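Local structure of 3,6-diketocamphane 1,6-monooxygenase (Pseudomonas putida, 4UWM) at residues Gln21-Asp24 / Trp25-Ser29; Ala30-Ala33 / Asp34-Ile38; Gln97-Glu100 / Gly101-Phe104; Ala356-Phe359 / Gln360-Leu364. The protein catalyses the FMNH2- and O2-dependent Baeyer-Villiger oxidation of a diketocamphane to its lactone, allowing the bacterium to grow on (-)-camphor. All blocks are in the same frame, centred on the assembly; numbering follows the deposited sequence.

Interaction 1 (Gln21-Asp24 / Trp25-Ser29); sequences QTFD and WGIKS
Successive backbone N-H groups of W25, G26, I27 and K28 bond to the carbonyls of Q21, T22, F23 and D24 four residues back, the regular pattern of an alpha helix. This is the early part of helix 19-35, the crossover helix of the beta-alpha-beta unit between strands 4-9 and 40-43 of the TIM barrel. On the buried flank, F23 and I27 lie one turn apart and their side chains cross obliquely. With F23 CG anti to the backbone N (chi1 -156°), the ring reaches the delta methyl of I27: CE2 is 3.8 Å from I27 CD1. Two apolar residues suit this side, since both pack on L60 and A63 of helix 57-65, and F23 also meets I98 of the second subunit. On the outer flank D24 and K28 form an i to i+4 salt bridge, K28 NZ standing 2.8 Å from D24 OD2. The ammonium comes to the syn side of that oxygen, 28° out of the carboxylate plane. K28 is modelled in two conformers, so the lysine's grip is not certain to be constant; D24 OD2 also has Y352 OH as a partner. T22, on the turn before, bonds its hydroxyl to S18 O and N53 ND2. W25 faces the barrel, where its ring meets that of F9 with the planes at about 55°. S29 supports it from one turn later: OG lies 3.4 Å above the plane of the W25 ring, over its centre. The same S29 OG bonds to W25 O at 2.9 Å, while S29 N reaches this carbonyl from the opposite face of its plane.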
loop_
_atom_site.group_PDB
_atom_site.type_symbol
_atom_site.label_atom_id
_atom_site.label_comp_id
_atom_site.label_asym_id
_atom_site.label_seq_id
_atom_site.Cartn_x
_atom_site.Cartn_y
_atom_site.Cartn_z
ATOM N N GLN A 21 11.275 8.409 -8.901
ATOM C CA GLN A 21 11.009 8.700 -10.312
ATOM C C GLN A 21 9.973 7.721 -10.875
ATOM O O GLN A 21 9.087 8.110 -11.625
ATOM C CB GLN A 21 12.298 8.594 -11.133
ATOM C CG GLN A 21 13.315 9.719 -10.920
ATOM C CD GLN A 21 14.634 9.404 -11.621
ATOM O OE1 GLN A 21 15.161 8.282 -11.555
ATOM N NE2 GLN A 21 15.166 10.400 -12.316
ATOM N N THR A 22 10.099 6.454 -10.509
ATOM C CA THR A 22 9.188 5.416 -10.997
ATOM C C THR A 22 7.770 5.729 -10.523
ATOM O O THR A 22 6.804 5.638 -11.289
ATOM C CB THR A 22 9.662 4.037 -10.480
ATOM O OG1 THR A 22 10.959 3.772 -11.009
ATOM C CG2 THR A 22 8.721 2.894 -10.878
ATOM N N PHE A 23 7.661 6.055 -9.241
ATOM C CA PHE A 23 6.375 6.364 -8.597
ATOM C C PHE A 23 5.736 7.609 -9.226
ATOM O O PHE A 23 4.554 7.596 -9.596
ATOM C CB PHE A 23 6.572 6.486 -7.079
ATOM C CG PHE A 23 5.317 6.231 -6.269
ATOM C CD1 PHE A 23 4.798 4.943 -6.166
ATOM C CD2 PHE A 23 4.677 7.280 -5.589
ATOM C CE1 PHE A 23 3.662 4.696 -5.399
ATOM C CE2 PHE A 23 3.540 7.048 -4.832
ATOM C CZ PHE A 23 3.024 5.746 -4.750
ATOM N N ASP A 24 6.544 8.653 -9.435
ATOM C CA ASP A 24 6.102 9.877 -10.117
ATOM C C ASP A 24 5.578 9.605 -11.535
ATOM O O ASP A 24 4.487 10.061 -11.901
ATOM C CB ASP A 24 7.250 10.914 -10.128
ATOM C CG ASP A 24 6.769 12.336 -10.479
ATOM O OD1 ASP A 24 5.630 12.725 -10.127
ATOM O OD2 ASP A 24 7.558 13.066 -11.104
ATOM N N TRP A 25 6.327 8.827 -12.311
ATOM C CA TRP A 25 5.910 8.436 -13.654
ATOM C C TRP A 25 4.581 7.643 -13.657
ATOM O O TRP A 25 3.691 7.879 -14.500
ATOM C CB TRP A 25 7.037 7.637 -14.335
ATOM C CG TRP A 25 6.723 7.117 -15.760
ATOM C CD1 TRP A 25 6.968 5.860 -16.253
ATOM C CD2 TRP A 25 6.187 7.869 -16.854
ATOM N NE1 TRP A 25 6.571 5.779 -17.575
ATOM C CE2 TRP A 25 6.089 7.000 -17.960
ATOM C CE3 TRP A 25 5.749 9.196 -16.999
ATOM C CZ2 TRP A 25 5.595 7.421 -19.218
ATOM C CZ3 TRP A 25 5.242 9.609 -18.245
ATOM C CH2 TRP A 25 5.173 8.717 -19.335
ATOM N N GLY A 26 4.446 6.716 -12.711
ATOM C CA GLY A 26 3.180 5.987 -12.563
ATOM C C GLY A 26 1.978 6.885 -12.317
ATOM O O GLY A 26 0.943 6.709 -12.968
ATOM N N ILE A 27 2.109 7.838 -11.398
ATOM C CA ILE A 27 1.004 8.759 -11.072
ATOM C C ILE A 27 0.687 9.665 -12.283
ATOM O O ILE A 27 -0.480 9.807 -12.660
ATOM C CB ILE A 27 1.283 9.618 -9.809
ATOM C CG1 ILE A 27 1.398 8.736 -8.538
ATOM C CG2 ILE A 27 0.177 10.679 -9.604
ATOM C CD1 ILE A 27 1.985 9.470 -7.331
ATOM N N LYS A 28 1.731 10.256 -12.885
ATOM C CA LYS A 28 1.544 11.077 -14.083
ATOM C C LYS A 28 0.883 10.281 -15.201
ATOM O O LYS A 28 0.014 10.809 -15.915
ATOM C CB LYS A 28 2.867 11.740 -14.508
ATOM C CG LYS A 28 3.300 12.830 -13.533
ATOM C CD LYS A 28 4.696 13.387 -13.790
ATOM C CE LYS A 28 5.007 14.500 -12.788
ATOM N NZ LYS A 28 6.431 14.936 -12.828
ATOM N N SER A 29 1.255 9.013 -15.322
ATOM C CA SER A 29 0.688 8.110 -16.314
ATOM C C SER A 29 -0.795 7.861 -16.038
ATOM O O SER A 29 -1.603 7.906 -16.964
ATOM C CB SER A 29 1.445 6.781 -16.353
ATOM O OG SER A 29 2.669 6.889 -17.071
#

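Interaction 2 (Ala30-Ala33 / Asp34-Ile38); sequences AVQA and DSVGI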
loop_
_atom_site.group_PDB
_atom_site.type_symbol
_atom_site.label_atom_id
_atom_site.label_comp_id
_atom_site.label_asym_id
_atom_site.label_seq_id
_atom_site.Cartn_x
_atom_site.Cartn_y
_atom_site.Cartn_z
ATOM N N ALA A 30 -1.152 7.621 -14.765
ATOM C CA ALA A 30 -2.548 7.366 -14.404
ATOM C C ALA A 30 -3.440 8.587 -14.706
ATOM O O ALA A 30 -4.528 8.439 -15.276
ATOM C CB ALA A 30 -2.648 6.993 -12.924
ATOM N N VAL A 31 -2.978 9.770 -14.309
ATOM C CA VAL A 31 -3.699 11.032 -14.569
ATOM C C VAL A 31 -3.908 11.269 -16.085
ATOM O O VAL A 31 -5.026 11.550 -16.521
ATOM C CB VAL A 31 -3.005 12.249 -13.905
ATOM C CG1 VAL A 31 -3.682 13.565 -14.291
ATOM C CG2 VAL A 31 -3.001 12.099 -12.392
ATOM N N GLN A 32 -2.854 11.106 -16.884
ATOM C CA GLN A 32 -2.947 11.382 -18.322
ATOM C C GLN A 32 -3.878 10.370 -18.993
ATOM O O GLN A 32 -4.675 10.750 -19.849
ATOM C CB GLN A 32 -1.558 11.389 -18.978
ATOM C CG GLN A 32 -1.515 11.879 -20.429
ATOM C CD GLN A 32 -1.880 10.807 -21.456
ATOM O OE1 GLN A 32 -1.769 9.595 -21.214
ATOM N NE2 GLN A 32 -2.306 11.255 -22.625
ATOM N N ALA A 33 -3.784 9.090 -18.603
ATOM C CA ALA A 33 -4.639 8.061 -19.195
ATOM C C ALA A 33 -6.103 8.349 -18.875
ATOM O O ALA A 33 -6.966 8.252 -19.755
ATOM C CB ALA A 33 -4.222 6.659 -18.745
ATOM N N ASP A 34 -6.376 8.725 -17.619
ATOM C CA ASP A 34 -7.710 9.132 -17.207
ATOM C C ASP A 34 -8.211 10.317 -18.071
ATOM O O ASP A 34 -9.347 10.283 -18.531
ATOM C CB ASP A 34 -7.709 9.510 -15.716
ATOM C CG ASP A 34 -9.091 9.776 -15.161
ATOM O OD1 ASP A 34 -10.003 8.915 -15.287
ATOM O OD2 ASP A 34 -9.252 10.841 -14.527
ATOM N N SER A 35 -7.356 11.328 -18.283
ATOM C CA SER A 35 -7.727 12.544 -19.033
ATOM C C SER A 35 -8.120 12.277 -20.496
ATOM O O SER A 35 -8.906 13.023 -21.067
ATOM C CB SER A 35 -6.603 13.580 -18.982
ATOM O OG SER A 35 -5.531 13.203 -19.830
ATOM N N VAL A 36 -7.581 11.229 -21.102
ATOM C CA VAL A 36 -7.881 10.934 -22.507
ATOM C C VAL A 36 -8.800 9.720 -22.656
ATOM O O VAL A 36 -8.878 9.135 -23.731
ATOM C CB VAL A 36 -6.609 10.792 -23.387
ATOM C CG1 VAL A 36 -5.758 12.049 -23.304
ATOM C CG2 VAL A 36 -5.780 9.564 -23.004
ATOM N N GLY A 37 -9.469 9.340 -21.559
ATOM C CA GLY A 37 -10.516 8.317 -21.576
ATOM C C GLY A 37 -10.058 6.881 -21.697
ATOM O O GLY A 37 -10.815 6.012 -22.152
ATOM N N ILE A 38 -8.818 6.609 -21.300
ATOM C CA ILE A 38 -8.382 5.222 -21.176
ATOM C C ILE A 38 -9.194 4.559 -20.037
ATOM O O ILE A 38 -9.431 5.157 -18.994
ATOM C CB ILE A 38 -6.844 5.116 -21.063
ATOM C CG1 ILE A 38 -6.225 5.442 -22.437
ATOM C CG2 ILE A 38 -6.397 3.726 -20.586
ATOM C CD1 ILE A 38 -4.702 5.503 -22.466
HETATM O O HOH W 1 -7.012 12.580 -14.905
#
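A33 and I38 touch across the end of the helix, and the isoleucine can be traced atom by atom. I38 CB lies 3.4 Å from A33 O and 3.8 Å from A33 CB. CG1, set beside the backbone N and anti to the carbonyl carbon (chi1 -72°), runs on past A33 O. The other branch, CG2, comes to 4.1 Å from A33 CB. At the tip, CD1 rests 3.9 Å from A33 CB, so the isoleucine closes over the small methyl from both branches; alanine leaves room for this, and I71 packs on both residues. The arrangement is that of a Schellman motif ending helix 19-35. I38 N bonds back to A33 O at 2.9 Å and G37 N to D34 O at 3.2 Å, with G37 as the C-prime residue. Its positive phi of 75° is readily reached by glycine, and the reversal brings the chain toward strand 40-43. One turn earlier, Q32 folds at its second torsion and brings its amide against V36, NE2 being 3.6 Å from the V36 methyl CG1. D34 turns the other way: its carboxylate receives the backbone N-H groups of K69, N70 and I71, as suits an acid facing three successive backbone N-H groups. A water bridges the two segments here, donating to V31 O and to D34 OD2.

Interaction 3 (Gln97-Glu100 / Gly101-Phe104); sequences QILE and GRYF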
loop_
_atom_site.group_PDB
_atom_site.type_symbol
_atom_site.label_atom_id
_atom_site.label_comp_id
_atom_site.label_asym_id
_atom_site.label_seq_id
_atom_site.Cartn_x
_atom_site.Cartn_y
_atom_site.Cartn_z
ATOM N N GLN A 97 -13.090 0.149 -1.955
ATOM C CA GLN A 97 -13.951 1.191 -1.384
ATOM C C GLN A 97 -13.463 2.612 -1.682
ATOM O O GLN A 97 -14.288 3.490 -1.982
ATOM C CB GLN A 97 -14.149 1.042 0.139
ATOM C CG GLN A 97 -15.053 -0.119 0.577
ATOM C CD GLN A 97 -15.318 -0.127 2.085
ATOM O OE1 GLN A 97 -15.387 0.913 2.714
ATOM N NE2 GLN A 97 -15.448 -1.314 2.663
ATOM N N ILE A 98 -12.151 2.857 -1.526
ATOM C CA ILE A 98 -11.590 4.202 -1.742
ATOM C C ILE A 98 -11.861 4.635 -3.189
ATOM O O ILE A 98 -12.189 5.795 -3.435
ATOM C CB ILE A 98 -10.054 4.245 -1.459
ATOM C CG1 ILE A 98 -9.765 3.970 0.027
ATOM C CG2 ILE A 98 -9.457 5.588 -1.853
ATOM C CD1 ILE A 98 -8.300 3.688 0.336
ATOM N N LEU A 99 -11.727 3.692 -4.115
ATOM C CA LEU A 99 -11.940 3.914 -5.541
ATOM C C LEU A 99 -13.434 3.867 -5.958
ATOM O O LEU A 99 -13.753 4.013 -7.132
ATOM C CB LEU A 99 -11.201 2.825 -6.307
ATOM C CG LEU A 99 -9.687 3.050 -6.355
ATOM C CD1 LEU A 99 -8.979 1.769 -6.745
ATOM C CD2 LEU A 99 -9.357 4.184 -7.329
ATOM N N GLU A 100 -14.321 3.608 -5.006
ATOM C CA GLU A 100 -15.751 3.459 -5.301
ATOM C C GLU A 100 -15.996 2.455 -6.428
ATOM O O GLU A 100 -16.803 2.686 -7.315
ATOM C CB GLU A 100 -16.374 4.829 -5.582
ATOM C CG GLU A 100 -16.233 5.725 -4.369
ATOM C CD GLU A 100 -16.731 7.136 -4.570
ATOM O OE1 GLU A 100 -16.513 7.724 -5.645
ATOM O OE2 GLU A 100 -17.313 7.677 -3.620
ATOM N N GLY A 101 -15.263 1.345 -6.378
ATOM C CA GLY A 101 -15.424 0.242 -7.319
ATOM C C GLY A 101 -14.739 0.372 -8.666
ATOM O O GLY A 101 -14.885 -0.518 -9.508
ATOM N N ARG A 102 -13.984 1.460 -8.880
ATOM C CA ARG A 102 -13.143 1.589 -10.078
ATOM C C ARG A 102 -11.914 0.735 -9.892
ATOM O O ARG A 102 -10.788 1.260 -9.884
ATOM C CB ARG A 102 -12.688 3.040 -10.307
ATOM C CG ARG A 102 -13.795 4.072 -10.469
ATOM C CD ARG A 102 -13.233 5.450 -10.787
ATOM N NE ARG A 102 -12.596 6.136 -9.664
ATOM C CZ ARG A 102 -11.365 6.663 -9.675
ATOM N NH1 ARG A 102 -10.579 6.592 -10.756
ATOM N NH2 ARG A 102 -10.930 7.303 -8.609
ATOM N N TYR A 103 -12.121 -0.578 -9.777
ATOM C CA TYR A 103 -11.067 -1.478 -9.327
ATOM C C TYR A 103 -11.392 -2.860 -9.822
ATOM O O TYR A 103 -12.556 -3.229 -9.860
ATOM C CB TYR A 103 -11.000 -1.441 -7.771
ATOM C CG TYR A 103 -10.004 -2.400 -7.197
ATOM C CD1 TYR A 103 -10.366 -3.717 -6.917
ATOM C CD2 TYR A 103 -8.687 -2.005 -6.953
ATOM C CE1 TYR A 103 -9.449 -4.619 -6.432
ATOM C CE2 TYR A 103 -7.752 -2.904 -6.456
ATOM C CZ TYR A 103 -8.148 -4.204 -6.188
ATOM O OH TYR A 103 -7.241 -5.123 -5.712
ATOM N N PHE A 104 -10.382 -3.623 -10.228
ATOM C CA PHE A 104 -10.536 -5.068 -10.315
ATOM C C PHE A 104 -9.236 -5.730 -9.925
ATOM O O PHE A 104 -8.211 -5.055 -9.805
ATOM C CB PHE A 104 -11.115 -5.563 -11.672
ATOM C CG PHE A 104 -10.275 -5.238 -12.881
ATOM C CD1 PHE A 104 -10.294 -3.960 -13.435
ATOM C CD2 PHE A 104 -9.495 -6.232 -13.489
ATOM C CE1 PHE A 104 -9.531 -3.663 -14.558
ATOM C CE2 PHE A 104 -8.720 -5.935 -14.608
ATOM C CZ PHE A 104 -8.758 -4.647 -15.144
HETATM O O HOH W 2 -12.740 7.427 -5.660
HETATM O O HOH W 3 -14.694 7.299 -7.685
#
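L99 stands between R102 and Y103, and its side chain crosses each of them at about a right angle. The bend that brings them together is a type I' beta turn from L99 to R102, overlapping the Schellman end of helix 85-98 and leading toward strand 105-108 of the barrel. R102 N bonds to L99 O at 3.1 Å. Both corners, E100 and G101, have positive phi; glycine adopts this easily at the second, whereas E100 takes it up although it carries a side chain. Carrying CG beside the backbone N (chi1 -76°), L99 divides its methyls between its neighbours. CD2 lies over one face of the R102 guanidinium, 3.7 Å above its plane and offset toward the rim. CD1 meets the edge of the Y103 ring, near its plane, 3.8 Å from CD2 of that tyrosine. A leucine suits the place because its fork can serve both, and I61, A65 and F73 enclose it further. An alanine here removes both methyls, and would probably open a gap between the R102 guanidinium face and the Y103 edge. R102 bends at its third torsion, and its guanidinium is held by A65 O at NH2 and by I71 O and T68 OG1 at NH1. E100, long and charged, suits its exposed position; its link to R102 is indirect, since OE1 and NE are 5.8 Å apart. A water spans that space, donating to E100 OE1 at 2.8 Å and accepting from R102 NE at 3.1 Å.

Interaction 4 (Ala356-Phe359 / Gln360-Leu364); sequences APWF and QSLEL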
loop_
_atom_site.group_PDB
_atom_site.type_symbol
_atom_site.label_atom_id
_atom_site.label_comp_id
_atom_site.label_asym_id
_atom_site.label_seq_id
_atom_site.Cartn_x
_atom_site.Cartn_y
_atom_site.Cartn_z
ATOM N N ALA A 356 5.745 13.895 -24.078
ATOM C CA ALA A 356 4.880 14.467 -25.124
ATOM C C ALA A 356 4.477 13.531 -26.289
ATOM O O ALA A 356 3.276 13.397 -26.572
ATOM C CB ALA A 356 5.442 15.796 -25.636
ATOM N N PRO A 357 5.459 12.878 -26.961
ATOM C CA PRO A 357 5.072 12.000 -28.067
ATOM C C PRO A 357 4.320 10.733 -27.617
ATOM O O PRO A 357 3.497 10.193 -28.366
ATOM C CB PRO A 357 6.407 11.640 -28.727
ATOM C CG PRO A 357 7.453 11.928 -27.720
ATOM C CD PRO A 357 6.927 13.009 -26.844
ATOM N N TRP A 358 4.593 10.285 -26.394
ATOM C CA TRP A 358 3.903 9.123 -25.808
ATOM C C TRP A 358 2.447 9.471 -25.419
ATOM O O TRP A 358 1.496 8.770 -25.784
ATOM C CB TRP A 358 4.735 8.585 -24.631
ATOM C CG TRP A 358 4.070 7.523 -23.831
ATOM C CD1 TRP A 358 3.554 7.647 -22.562
ATOM C CD2 TRP A 358 3.830 6.177 -24.232
ATOM N NE1 TRP A 358 3.005 6.455 -22.157
ATOM C CE2 TRP A 358 3.153 5.534 -23.158
ATOM C CE3 TRP A 358 4.117 5.443 -25.393
ATOM C CZ2 TRP A 358 2.763 4.204 -23.216
ATOM C CZ3 TRP A 358 3.734 4.108 -25.444
ATOM C CH2 TRP A 358 3.063 3.501 -24.358
ATOM N N PHE A 359 2.272 10.572 -24.705
ATOM C CA PHE A 359 0.943 11.104 -24.412
ATOM C C PHE A 359 0.054 11.351 -25.657
ATOM O O PHE A 359 -1.142 11.007 -25.655
ATOM C CB PHE A 359 1.070 12.365 -23.554
ATOM C CG PHE A 359 1.528 12.099 -22.135
ATOM C CD1 PHE A 359 1.530 10.796 -21.603
ATOM C CD2 PHE A 359 1.907 13.154 -21.304
ATOM C CE1 PHE A 359 1.929 10.562 -20.283
ATOM C CE2 PHE A 359 2.305 12.922 -19.990
ATOM C CZ PHE A 359 2.313 11.622 -19.480
ATOM N N GLN A 360 0.649 11.932 -26.711
ATOM C CA GLN A 360 -0.039 12.164 -27.989
ATOM C C GLN A 360 -0.483 10.835 -28.592
ATOM O O GLN A 360 -1.640 10.690 -29.009
ATOM C CB GLN A 360 0.874 12.910 -28.975
ATOM C CG GLN A 360 0.180 13.414 -30.238
ATOM C CD GLN A 360 -0.798 14.541 -29.954
ATOM O OE1 GLN A 360 -0.545 15.698 -30.297
ATOM N NE2 GLN A 360 -1.917 14.211 -29.314
ATOM N N SER A 361 0.444 9.870 -28.635
ATOM C CA SER A 361 0.164 8.503 -29.091
ATOM C C SER A 361 -1.040 7.901 -28.361
ATOM O O SER A 361 -1.957 7.379 -28.994
ATOM C CB SER A 361 1.399 7.600 -28.920
ATOM O OG SER A 361 1.124 6.241 -29.266
ATOM N N LEU A 362 -1.037 7.979 -27.029
ATOM C CA LEU A 362 -2.139 7.438 -26.230
ATOM C C LEU A 362 -3.451 8.160 -26.518
ATOM O O LEU A 362 -4.499 7.505 -26.627
ATOM C CB LEU A 362 -1.813 7.442 -24.721
ATOM C CG LEU A 362 -0.693 6.516 -24.223
ATOM C CD1 LEU A 362 -0.568 6.699 -22.712
ATOM C CD2 LEU A 362 -0.953 5.051 -24.565
ATOM N N GLU A 363 -3.396 9.492 -26.658
ATOM C CA GLU A 363 -4.583 10.230 -27.079
ATOM C C GLU A 363 -5.114 9.754 -28.435
ATOM O O GLU A 363 -6.326 9.616 -28.599
ATOM C CB GLU A 363 -4.332 11.729 -27.101
ATOM C CG GLU A 363 -5.604 12.533 -27.239
ATOM C CD GLU A 363 -5.393 13.988 -26.938
ATOM O OE1 GLU A 363 -4.350 14.534 -27.354
ATOM O OE2 GLU A 363 -6.266 14.583 -26.276
ATOM N N LEU A 364 -4.219 9.479 -29.383
ATOM C CA LEU A 364 -4.628 9.034 -30.715
ATOM C C LEU A 364 -5.295 7.659 -30.686
ATOM O O LEU A 364 -6.345 7.457 -31.308
ATOM C CB LEU A 364 -3.446 9.034 -31.683
ATOM C CG LEU A 364 -2.938 10.409 -32.122
ATOM C CD1 LEU A 364 -1.708 10.255 -33.002
ATOM C CD2 LEU A 364 -4.027 11.211 -32.830
#
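L362 lies against one face of the W358 indole from a turn further along. L362 CG sits 4.1 Å above the ring plane, offset toward the rim; its CD1 is 3.6 Å from W358 NE1, and CD2 is 4.0 Å from W358 CZ2. The tryptophan reaches this place because its CG is anti to the backbone N (chi1 172°), which brings the ring end back toward the leucine. A forked aliphatic chain suits such a broad flat partner. Beneath them L362 N bonds to W358 O at 2.9 Å, fixing the i to i+4 spacing. P357 is tolerated in this first turn, where a helix demands no N-H from it. Further out, W358 stacks on Y351 and packs on V346 and F260, while S361 OG takes a hydrogen bond from C261 N. In place of W358, an alanine would strip L362 of its flat support and is likely to leave Y351 without its stacking mate. F359 and L362 both touch Q32 of helix 19-35. The whole is typical of a TIM barrel: an amphipathic outer helix, 356-369, laid with its apolar side on strands 254-261 and 343-347.

In the fold
Interactions 1 and 2 occupy successive parts of helix 19-35, and interaction 4 lies on the neighbouring helix 356-369. The two helices meet where W25 packs on W358 and F359 and Q32 on L362, with I38, just past the helix end, adding to L362. Interaction 1 is the most buried and combines aromatic packing with a charged pair on its outer flank; the other three are partly buried. Interactions 2 and 3 both end a helix through a Schellman motif, with glycine at the positive-phi position in one and E100 in the other, where a guanidinium is also held by two carbonyls and a hydroxyl. Interactions 1 and 3 touch the second subunit; 2 and 4 meet only their own chain.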